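Local coordinates for hypothetical sugar binding protein (Bacteroides thetaiotaomicron, PDB 3SEE) that is of unknown function but probably binds sugars, having a fold like that of the galactose-binding domains, at residues A[45-50]-A[72-77]; A[105-110]-A[210-215]; A[94-99]-A[199-204]. One frame throughout, in Å; residues are numbered along the deposited sequence.

From the N terminus, interaction 1 comes first: the chain runs along strands 48-53 and 61-66, then the loop segment 72-77 returns to 45-50, closing a short loop before the other contacts open. Interaction 3 then opens at 94-99 and interaction 2 at 105-110; about a hundred residues later 199-204 closes the former and 210-215 the latter, so the two cross. Each joins one strand of the eight-stranded sheet to one of the six-stranded sheet. Probable backbone hydrogen bonds within the sheets connect them, from Ser110 N to Leu204 O (2.8 Å) and from Ser215 N to Tyr99 O (2.9 Å).

Interaction 1. Residues A[45-50]-A[72-77]; sequences GVTTIA and KNTSWY. With NA (sodium ion), chain B.
Val46 and Thr74 meet through single methyl groups: Val46 CG1 lies 3.8 Å from Thr74 CG2, and the two side chains run alongside one another, pointing opposite ways. Val46 turns CG1 away from its own backbone N (chi1 169°), which brings this branch to the threonine methyl. The CG2 methyl of Thr47 lies near the same Thr74 methyl, but more loosely, and Thr47 is modelled in two conformers. The packed part is thus small and apolar, with Thr74 CG2 at its centre.

The other side of 45-50 is polar and wet. A sodium ion is held there, where the loop becomes edge strand 48-53, by the backbone Thr47 O at 2.4 Å and by Thr48 OG1 at 2.4 Å; the two oxygens subtend about 89° at the metal. Thr48 sets its hydroxyl beside its own backbone N (chi1 -62°), on the sodium side, and with Thr47 O it chelates the ion. Two waters also bind the ion, and water 2, 2.4 Å from the sodium, stands nearly opposite Thr47 O. That carbonyl also accepts a hydrogen bond from Asn40 ND2, so metal and amide share one oxygen. The hydroxyl of Thr47 is bonded instead to Asn67 and to the carbonyl of Asp66.

Thr48 and Ala50 pair by backbone hydrogen bonds with Asp66 and Lys64, placing 48-53 beside 61-66 in the eight-stranded sheet. Across from it, 72-77 belongs to the connection from 61-66 to strand 79-85 of the other sheet, held through Thr74 by Gln206, just after strand 199-204.

Interaction 2. Residues A[105-110]-A[210-215]; sequences AGTPVS and GVVEIS
Val212 fits its two methyls against Thr107 and Val109 of 105-110. From a CB directed at that segment the side chain forks. CG2, beside the backbone N, comes to 3.5 Å from Thr107 CG2, a snug methyl-methyl contact between side chains that overlap flank to flank; the same methyl lies 4.0 Å from the carbonyl Pro108 O. CG1, the other branch, is turned away from the backbone N (chi1 178°) and lies 3.9 Å from Val109 CG2, with Val109 CB slightly farther off. With an alanine here both branches go, and a gap facing the methyls of Thr107 and Val109 would probably open.

A water adds a polar bridge at the end of the contact. It donates to Thr107 OG1 at 2.8 Å and accepts from Val211 N at 3.0 Å, while the same threonine hydroxyl is bonded to the carbonyl of Glu104. Nearby, Gly210 leaves room for Thr107: a CB there would lie only 3.3 Å from Thr107 CG2.

The contact spans the two sheets near the turn that follows strand 93-102, and Val109 also touches Phe98 of that strand. Strand 108-115 lies between 199-204 and 149-152 in the six-stranded sheet; 211-221 lies between 61-66 and 93-102 in the other.

Interaction 3. Residues A[94-99]-A[199-204]; sequences YVLTFY and CYVAIL
This is apolar packing between two sheets, close to the centre of the chain, where strand 93-102 of the eight-stranded sheet faces strand 199-204 of the six-stranded one. The separation is that of facing sheets: Leu96 CA and Val201 CA, a nearest pair, stand 9.1 Å apart, and side chains fill the interval. Alternate residues point inward, Leu96 and Phe98 from one strand, Val201 and Ile203 from the other, and all four are buried.

Leu96 and Val201 meet end-on through their methyls, Leu96 CD2 ending 4.1 Å from Val201 CG1. The leucine swings its CG away from the backbone N (chi1 -176°), and CD2 carries the contact.

Two facing sheets closed over such an interior form a beta sandwich, consistent with a galactose-binding domain-like fold. The consecutive strands 93-102 and 108-115 cross from one sheet to the other, as do 199-204 and 211-221. Here 94-99 and 199-204 run in roughly the same direction although they belong to different layers.

The second pair, Phe98 and Ile203, overlaps more broadly, each side chain lying along the flank of the other. Ile203 uses both arms. Its CD1 lies over one face of the phenylalanine ring, displaced toward the rim and 4.1 Å from Phe98 CD1, while its CG2 reaches the far end of the ring, 4.0 Å from Phe98 CZ and 4.2 Å from Phe98 CE2. With Phe98 CG set between the backbone N and the carbonyl carbon (chi1 57°), a ring face is turned to Ile203 CD1. Val217 of the adjoining strand 211-221 and Val162 of 160-167 touch the same phenylalanine within its own sheet, and Val111 of strand 108-115 meets both Leu96 and Phe98 from the opposing layer.

Interaction 1. Residues A[45-50]-A[72-77]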
loop_
_atom_site.group_PDB
_atom_site.type_symbol
_atom_site.label_atom_id
_atom_site.label_comp_id
_atom_site.label_asym_id
_atom_site.label_seq_id
_atom_site.Cartn_x
_atom_site.Cartn_y
_atom_site.Cartn_z
ATOM N N GLY A 45 -1.703 -20.477 5.626
ATOM C CA GLY A 45 -1.686 -20.387 7.072
ATOM C C GLY A 45 -0.942 -19.215 7.660
ATOM O O GLY A 45 -1.059 -18.957 8.860
ATOM N N VAL A 46 -0.192 -18.462 6.852
ATOM C CA VAL A 46 0.613 -17.352 7.368
ATOM C C VAL A 46 -0.233 -16.136 7.751
ATOM O O VAL A 46 -0.074 -15.588 8.852
ATOM C CB VAL A 46 1.698 -16.969 6.344
ATOM C CG1 VAL A 46 2.389 -15.631 6.713
ATOM C CG2 VAL A 46 2.772 -18.090 6.243
ATOM N N THR A 47 -1.119 -15.705 6.857
ATOM C CA THR A 47 -1.961 -14.551 7.124
ATOM C C THR A 47 -3.346 -14.777 6.536
ATOM O O THR A 47 -3.537 -15.601 5.630
ATOM C CB THR A 47 -1.289 -13.227 6.629
ATOM O OG1 THR A 47 -2.151 -12.106 6.902
ATOM C CG2 THR A 47 -0.965 -13.279 5.152
ATOM N N THR A 48 -4.320 -14.055 7.071
ATOM C CA THR A 48 -5.660 -14.027 6.500
ATOM C C THR A 48 -6.069 -12.577 6.365
ATOM O O THR A 48 -5.990 -11.816 7.335
ATOM C CB THR A 48 -6.655 -14.754 7.409
ATOM O OG1 THR A 48 -6.248 -16.129 7.496
ATOM C CG2 THR A 48 -8.098 -14.672 6.888
ATOM N N ILE A 49 -6.479 -12.193 5.160
ATOM C CA ILE A 49 -6.987 -10.863 4.883
ATOM C C ILE A 49 -8.446 -11.035 4.487
ATOM O O ILE A 49 -8.723 -11.745 3.516
ATOM C CB ILE A 49 -6.174 -10.181 3.754
ATOM C CG1 ILE A 49 -4.712 -10.026 4.166
ATOM C CG2 ILE A 49 -6.776 -8.822 3.408
ATOM C CD1 ILE A 49 -3.776 -9.459 3.109
ATOM N N ALA A 50 -9.353 -10.382 5.205
ATOM C CA ALA A 50 -10.767 -10.601 5.002
ATOM C C ALA A 50 -11.581 -9.390 5.407
ATOM O O ALA A 50 -11.187 -8.610 6.286
ATOM C CB ALA A 50 -11.272 -11.840 5.783
ATOM N N LYS A 72 7.196 -15.228 10.531
ATOM C CA LYS A 72 8.111 -14.213 10.035
ATOM C C LYS A 72 7.247 -13.042 9.540
ATOM O O LYS A 72 6.085 -13.265 9.182
ATOM C CB LYS A 72 8.901 -14.791 8.853
ATOM C CG LYS A 72 9.802 -15.981 9.205
ATOM C CD LYS A 72 10.883 -16.154 8.169
ATOM N N ASN A 73 7.811 -11.846 9.446
ATOM C CA ASN A 73 7.068 -10.763 8.814
ATOM C C ASN A 73 6.691 -11.138 7.392
ATOM O O ASN A 73 7.402 -11.893 6.713
ATOM C CB ASN A 73 7.909 -9.476 8.787
ATOM C CG ASN A 73 8.194 -8.916 10.166
ATOM O OD1 ASN A 73 7.591 -9.281 11.169
ATOM N ND2 ASN A 73 9.152 -7.987 10.207
ATOM N N THR A 74 5.574 -10.604 6.919
ATOM C CA THR A 74 5.140 -10.898 5.568
ATOM C C THR A 74 5.806 -9.982 4.550
ATOM O O THR A 74 6.227 -8.861 4.857
ATOM C CB THR A 74 3.602 -10.887 5.465
ATOM O OG1 THR A 74 3.085 -9.587 5.790
ATOM C CG2 THR A 74 2.949 -11.909 6.378
ATOM N N SER A 75 5.853 -10.468 3.322
ATOM C CA SER A 75 6.565 -9.817 2.224
ATOM C C SER A 75 5.754 -8.707 1.582
ATOM O O SER A 75 4.574 -8.895 1.317
ATOM C CB SER A 75 6.844 -10.856 1.140
ATOM O OG SER A 75 7.266 -10.242 -0.061
ATOM N N TRP A 76 6.404 -7.595 1.251
ATOM C CA TRP A 76 5.718 -6.451 0.668
ATOM C C TRP A 76 4.983 -6.771 -0.607
ATOM O O TRP A 76 3.998 -6.105 -0.934
ATOM C CB TRP A 76 6.711 -5.295 0.439
ATOM C CG TRP A 76 7.745 -5.522 -0.608
ATOM C CD1 TRP A 76 8.997 -6.009 -0.428
ATOM C CD2 TRP A 76 7.634 -5.252 -2.018
ATOM N NE1 TRP A 76 9.674 -6.043 -1.618
ATOM C CE2 TRP A 76 8.866 -5.566 -2.605
ATOM C CE3 TRP A 76 6.633 -4.711 -2.828
ATOM C CZ2 TRP A 76 9.097 -5.443 -3.970
ATOM C CZ3 TRP A 76 6.858 -4.577 -4.179
ATOM C CH2 TRP A 76 8.082 -4.946 -4.741
ATOM N N TYR A 77 5.470 -7.764 -1.360
ATOM C CA TYR A 77 4.890 -8.091 -2.662
ATOM C C TYR A 77 3.960 -9.304 -2.615
ATOM O O TYR A 77 3.445 -9.716 -3.652
ATOM C CB TYR A 77 5.986 -8.265 -3.735
ATOM C CG TYR A 77 6.971 -9.368 -3.460
ATOM C CD1 TYR A 77 6.767 -10.670 -3.906
ATOM C CD2 TYR A 77 8.132 -9.114 -2.772
ATOM C CE1 TYR A 77 7.696 -11.681 -3.649
ATOM C CE2 TYR A 77 9.063 -10.116 -2.510
ATOM C CZ TYR A 77 8.843 -11.395 -2.950
ATOM O OH TYR A 77 9.777 -12.404 -2.694
HETATM NA NA NA B . -4.878 -17.498 6.114
HETATM O O HOH W 1 -3.707 -17.654 8.259
HETATM O O HOH W 2 -5.828 -19.594 6.588
#

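Interaction 2. Residues A[105-110]-A[210-215]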
loop_
_atom_site.group_PDB
_atom_site.type_symbol
_atom_site.label_atom_id
_atom_site.label_comp_id
_atom_site.label_asym_id
_atom_site.label_seq_id
_atom_site.Cartn_x
_atom_site.Cartn_y
_atom_site.Cartn_z
ATOM N N ALA A 105 -0.491 -2.334 20.767
ATOM C CA ALA A 105 0.176 -1.048 20.683
ATOM C C ALA A 105 1.508 -1.158 19.930
ATOM O O ALA A 105 2.269 -2.095 20.152
ATOM C CB ALA A 105 0.427 -0.492 22.099
ATOM N N GLY A 106 1.791 -0.191 19.051
ATOM C CA GLY A 106 3.051 -0.150 18.337
ATOM C C GLY A 106 3.066 -0.879 17.009
ATOM O O GLY A 106 4.067 -0.850 16.299
ATOM N N THR A 107 1.982 -1.543 16.647
ATOM C CA THR A 107 1.940 -2.283 15.380
ATOM C C THR A 107 1.965 -1.318 14.210
ATOM O O THR A 107 1.185 -0.390 14.175
ATOM C CB THR A 107 0.654 -3.117 15.304
ATOM O OG1 THR A 107 0.604 -4.032 16.399
ATOM C CG2 THR A 107 0.603 -3.953 14.027
ATOM N N PRO A 108 2.864 -1.538 13.237
ATOM C CA PRO A 108 2.852 -0.657 12.064
ATOM C C PRO A 108 1.827 -1.017 11.008
ATOM O O PRO A 108 1.493 -2.179 10.810
ATOM C CB PRO A 108 4.253 -0.828 11.498
ATOM C CG PRO A 108 4.673 -2.166 11.942
ATOM C CD PRO A 108 3.987 -2.480 13.235
ATOM N N VAL A 109 1.375 0.010 10.306
ATOM C CA VAL A 109 0.623 -0.141 9.076
ATOM C C VAL A 109 1.351 0.655 8.001
ATOM O O VAL A 109 2.017 1.643 8.294
ATOM C CB VAL A 109 -0.828 0.321 9.267
ATOM C CG1 VAL A 109 -0.928 1.803 9.588
ATOM C CG2 VAL A 109 -1.698 -0.095 8.092
ATOM N N SER A 110 1.215 0.211 6.761
ATOM C CA SER A 110 2.085 0.639 5.692
ATOM C C SER A 110 1.351 0.803 4.384
ATOM O O SER A 110 0.290 0.223 4.171
ATOM C CB SER A 110 3.207 -0.374 5.522
ATOM O OG SER A 110 3.842 -0.656 6.774
ATOM N N GLY A 210 0.845 -9.634 14.294
ATOM C CA GLY A 210 0.014 -8.439 14.403
ATOM C C GLY A 210 -1.325 -8.632 13.728
ATOM O O GLY A 210 -1.487 -9.516 12.871
ATOM N N VAL A 211 -2.286 -7.815 14.125
ATOM C CA VAL A 211 -3.592 -7.798 13.520
ATOM C C VAL A 211 -3.961 -6.337 13.330
ATOM O O VAL A 211 -4.034 -5.574 14.312
ATOM C CB VAL A 211 -4.663 -8.504 14.385
ATOM C CG1 VAL A 211 -6.035 -8.416 13.691
ATOM C CG2 VAL A 211 -4.271 -9.959 14.695
ATOM N N VAL A 212 -4.167 -5.934 12.074
ATOM C CA VAL A 212 -4.506 -4.548 11.720
ATOM C C VAL A 212 -5.816 -4.537 10.944
ATOM O O VAL A 212 -5.994 -5.338 10.020
ATOM C CB VAL A 212 -3.356 -3.894 10.895
ATOM C CG1 VAL A 212 -3.701 -2.482 10.471
ATOM C CG2 VAL A 212 -2.032 -3.913 11.682
ATOM N N GLU A 213 -6.701 -3.630 11.305
ATOM C CA GLU A 213 -7.957 -3.405 10.592
ATOM C C GLU A 213 -7.920 -2.038 9.924
ATOM O O GLU A 213 -7.353 -1.095 10.476
ATOM C CB GLU A 213 -9.107 -3.509 11.571
ATOM C CG GLU A 213 -9.210 -4.872 12.212
ATOM C CD GLU A 213 -10.096 -4.859 13.427
ATOM O OE1 GLU A 213 -11.311 -5.039 13.297
ATOM O OE2 GLU A 213 -9.565 -4.643 14.543
ATOM N N ILE A 214 -8.495 -1.974 8.725
ATOM C CA ILE A 214 -8.410 -0.819 7.851
ATOM C C ILE A 214 -9.804 -0.391 7.430
ATOM O O ILE A 214 -10.613 -1.230 7.015
ATOM C CB ILE A 214 -7.601 -1.202 6.584
ATOM C CG1 ILE A 214 -6.137 -1.456 6.944
ATOM C CG2 ILE A 214 -7.715 -0.128 5.487
ATOM C CD1 ILE A 214 -5.527 -2.555 6.151
ATOM N N SER A 215 -10.079 0.904 7.505
ATOM C CA SER A 215 -11.351 1.413 7.034
ATOM C C SER A 215 -11.241 2.854 6.518
ATOM O O SER A 215 -10.298 3.556 6.860
ATOM C CB SER A 215 -12.432 1.307 8.119
ATOM O OG SER A 215 -13.726 1.502 7.557
HETATM O O HOH W 3 -1.426 -6.028 16.432
#

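Interaction 3. Residues A[94-99]-A[199-204]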
loop_
_atom_site.group_PDB
_atom_site.type_symbol
_atom_site.label_atom_id
_atom_site.label_comp_id
_atom_site.label_asym_id
_atom_site.label_seq_id
_atom_site.Cartn_x
_atom_site.Cartn_y
_atom_site.Cartn_z
ATOM N N TYR A 94 -0.580 14.079 -4.008
ATOM C CA TYR A 94 -1.772 13.377 -3.584
ATOM C C TYR A 94 -1.617 12.992 -2.124
ATOM O O TYR A 94 -0.525 12.659 -1.663
ATOM C CB TYR A 94 -2.007 12.107 -4.431
ATOM C CG TYR A 94 -2.427 12.364 -5.845
ATOM C CD1 TYR A 94 -1.513 12.794 -6.792
ATOM C CD2 TYR A 94 -3.723 12.103 -6.266
ATOM C CE1 TYR A 94 -1.886 13.003 -8.096
ATOM C CE2 TYR A 94 -4.093 12.330 -7.585
ATOM C CZ TYR A 94 -3.172 12.748 -8.481
ATOM O OH TYR A 94 -3.552 12.961 -9.798
ATOM N N VAL A 95 -2.742 12.956 -1.416
ATOM C CA VAL A 95 -2.765 12.447 -0.053
ATOM C C VAL A 95 -3.543 11.168 0.003
ATOM O O VAL A 95 -4.614 11.072 -0.598
ATOM C CB VAL A 95 -3.333 13.475 0.964
ATOM C CG1 VAL A 95 -4.796 13.809 0.715
ATOM C CG2 VAL A 95 -3.080 12.995 2.407
ATOM N N LEU A 96 -2.973 10.186 0.690
ATOM C CA LEU A 96 -3.656 8.944 1.009
ATOM C C LEU A 96 -3.939 8.935 2.499
ATOM O O LEU A 96 -3.029 9.133 3.304
ATOM C CB LEU A 96 -2.796 7.732 0.676
ATOM C CG LEU A 96 -3.566 6.396 0.931
ATOM C CD1 LEU A 96 -4.569 6.070 -0.159
ATOM C CD2 LEU A 96 -2.725 5.194 1.177
ATOM N N THR A 97 -5.194 8.766 2.869
ATOM C CA THR A 97 -5.645 8.752 4.275
ATOM C C THR A 97 -6.492 7.526 4.511
ATOM O O THR A 97 -7.241 7.115 3.615
ATOM C CB THR A 97 -6.521 9.969 4.715
ATOM O OG1 THR A 97 -7.834 9.904 4.157
ATOM C CG2 THR A 97 -5.871 11.284 4.353
ATOM N N PHE A 98 -6.414 6.980 5.711
ATOM C CA PHE A 98 -7.339 5.934 6.134
ATOM C C PHE A 98 -7.294 5.816 7.639
ATOM O O PHE A 98 -6.534 6.503 8.296
ATOM C CB PHE A 98 -7.067 4.587 5.450
ATOM C CG PHE A 98 -5.678 4.045 5.649
ATOM C CD1 PHE A 98 -4.648 4.413 4.793
ATOM C CD2 PHE A 98 -5.391 3.151 6.667
ATOM C CE1 PHE A 98 -3.366 3.919 4.953
ATOM C CE2 PHE A 98 -4.113 2.647 6.815
ATOM C CZ PHE A 98 -3.100 3.028 5.951
ATOM N N TYR A 99 -8.163 5.000 8.201
ATOM C CA TYR A 99 -8.155 4.729 9.622
ATOM C C TYR A 99 -7.760 3.271 9.841
ATOM O O TYR A 99 -8.121 2.383 9.053
ATOM C CB TYR A 99 -9.518 5.030 10.264
ATOM C CG TYR A 99 -9.726 6.515 10.394
ATOM C CD1 TYR A 99 -10.163 7.271 9.329
ATOM C CD2 TYR A 99 -9.409 7.175 11.570
ATOM C CE1 TYR A 99 -10.271 8.677 9.445
ATOM C CE2 TYR A 99 -9.531 8.550 11.705
ATOM C CZ TYR A 99 -9.956 9.287 10.638
ATOM O OH TYR A 99 -10.073 10.678 10.745
ATOM N N CYS A 199 -1.790 1.901 -11.994
ATOM C CA CYS A 199 -1.031 1.647 -10.780
ATOM C C CYS A 199 -1.985 1.051 -9.753
ATOM O O CYS A 199 -3.187 0.943 -10.013
ATOM C CB CYS A 199 -0.396 2.945 -10.256
ATOM S SG CYS A 199 -1.584 4.205 -9.718
ATOM N N TYR A 200 -1.451 0.680 -8.586
ATOM C CA TYR A 200 -2.305 0.272 -7.495
ATOM C C TYR A 200 -1.778 0.777 -6.178
ATOM O O TYR A 200 -0.551 0.846 -5.963
ATOM C CB TYR A 200 -2.499 -1.253 -7.448
ATOM C CG TYR A 200 -1.247 -2.077 -7.388
ATOM C CD1 TYR A 200 -0.571 -2.401 -8.552
ATOM C CD2 TYR A 200 -0.748 -2.544 -6.186
ATOM C CE1 TYR A 200 0.572 -3.188 -8.491
ATOM C CE2 TYR A 200 0.385 -3.321 -6.138
ATOM C CZ TYR A 200 1.074 -3.619 -7.306
ATOM O OH TYR A 200 2.194 -4.408 -7.331
ATOM N N VAL A 201 -2.718 1.128 -5.315
ATOM C CA VAL A 201 -2.427 1.351 -3.903
ATOM C C VAL A 201 -2.373 0.008 -3.178
ATOM O O VAL A 201 -3.247 -0.832 -3.375
ATOM C CB VAL A 201 -3.518 2.239 -3.285
ATOM C CG1 VAL A 201 -3.340 2.365 -1.764
ATOM C CG2 VAL A 201 -3.560 3.608 -3.964
ATOM N N ALA A 202 -1.358 -0.184 -2.345
ATOM C CA ALA A 202 -1.202 -1.343 -1.467
ATOM C C ALA A 202 -1.181 -0.847 -0.027
ATOM O O ALA A 202 -0.420 0.060 0.315
ATOM C CB ALA A 202 0.120 -2.062 -1.783
ATOM N N ILE A 203 -2.021 -1.438 0.814
ATOM C CA ILE A 203 -2.054 -1.175 2.242
ATOM C C ILE A 203 -1.685 -2.497 2.917
ATOM O O ILE A 203 -2.256 -3.567 2.592
ATOM C CB ILE A 203 -3.435 -0.666 2.718
ATOM C CG1 ILE A 203 -3.754 0.666 2.017
ATOM C CG2 ILE A 203 -3.469 -0.564 4.253
ATOM C CD1 ILE A 203 -5.185 1.192 2.254
ATOM N N LEU A 204 -0.705 -2.463 3.825
ATOM C CA LEU A 204 -0.081 -3.649 4.399
ATOM C C LEU A 204 0.078 -3.522 5.873
ATOM O O LEU A 204 0.226 -2.414 6.399
ATOM C CB LEU A 204 1.362 -3.800 3.925
ATOM C CG LEU A 204 1.567 -3.687 2.436
ATOM C CD1 LEU A 204 1.958 -2.280 2.009
ATOM C CD2 LEU A 204 2.618 -4.697 1.976
#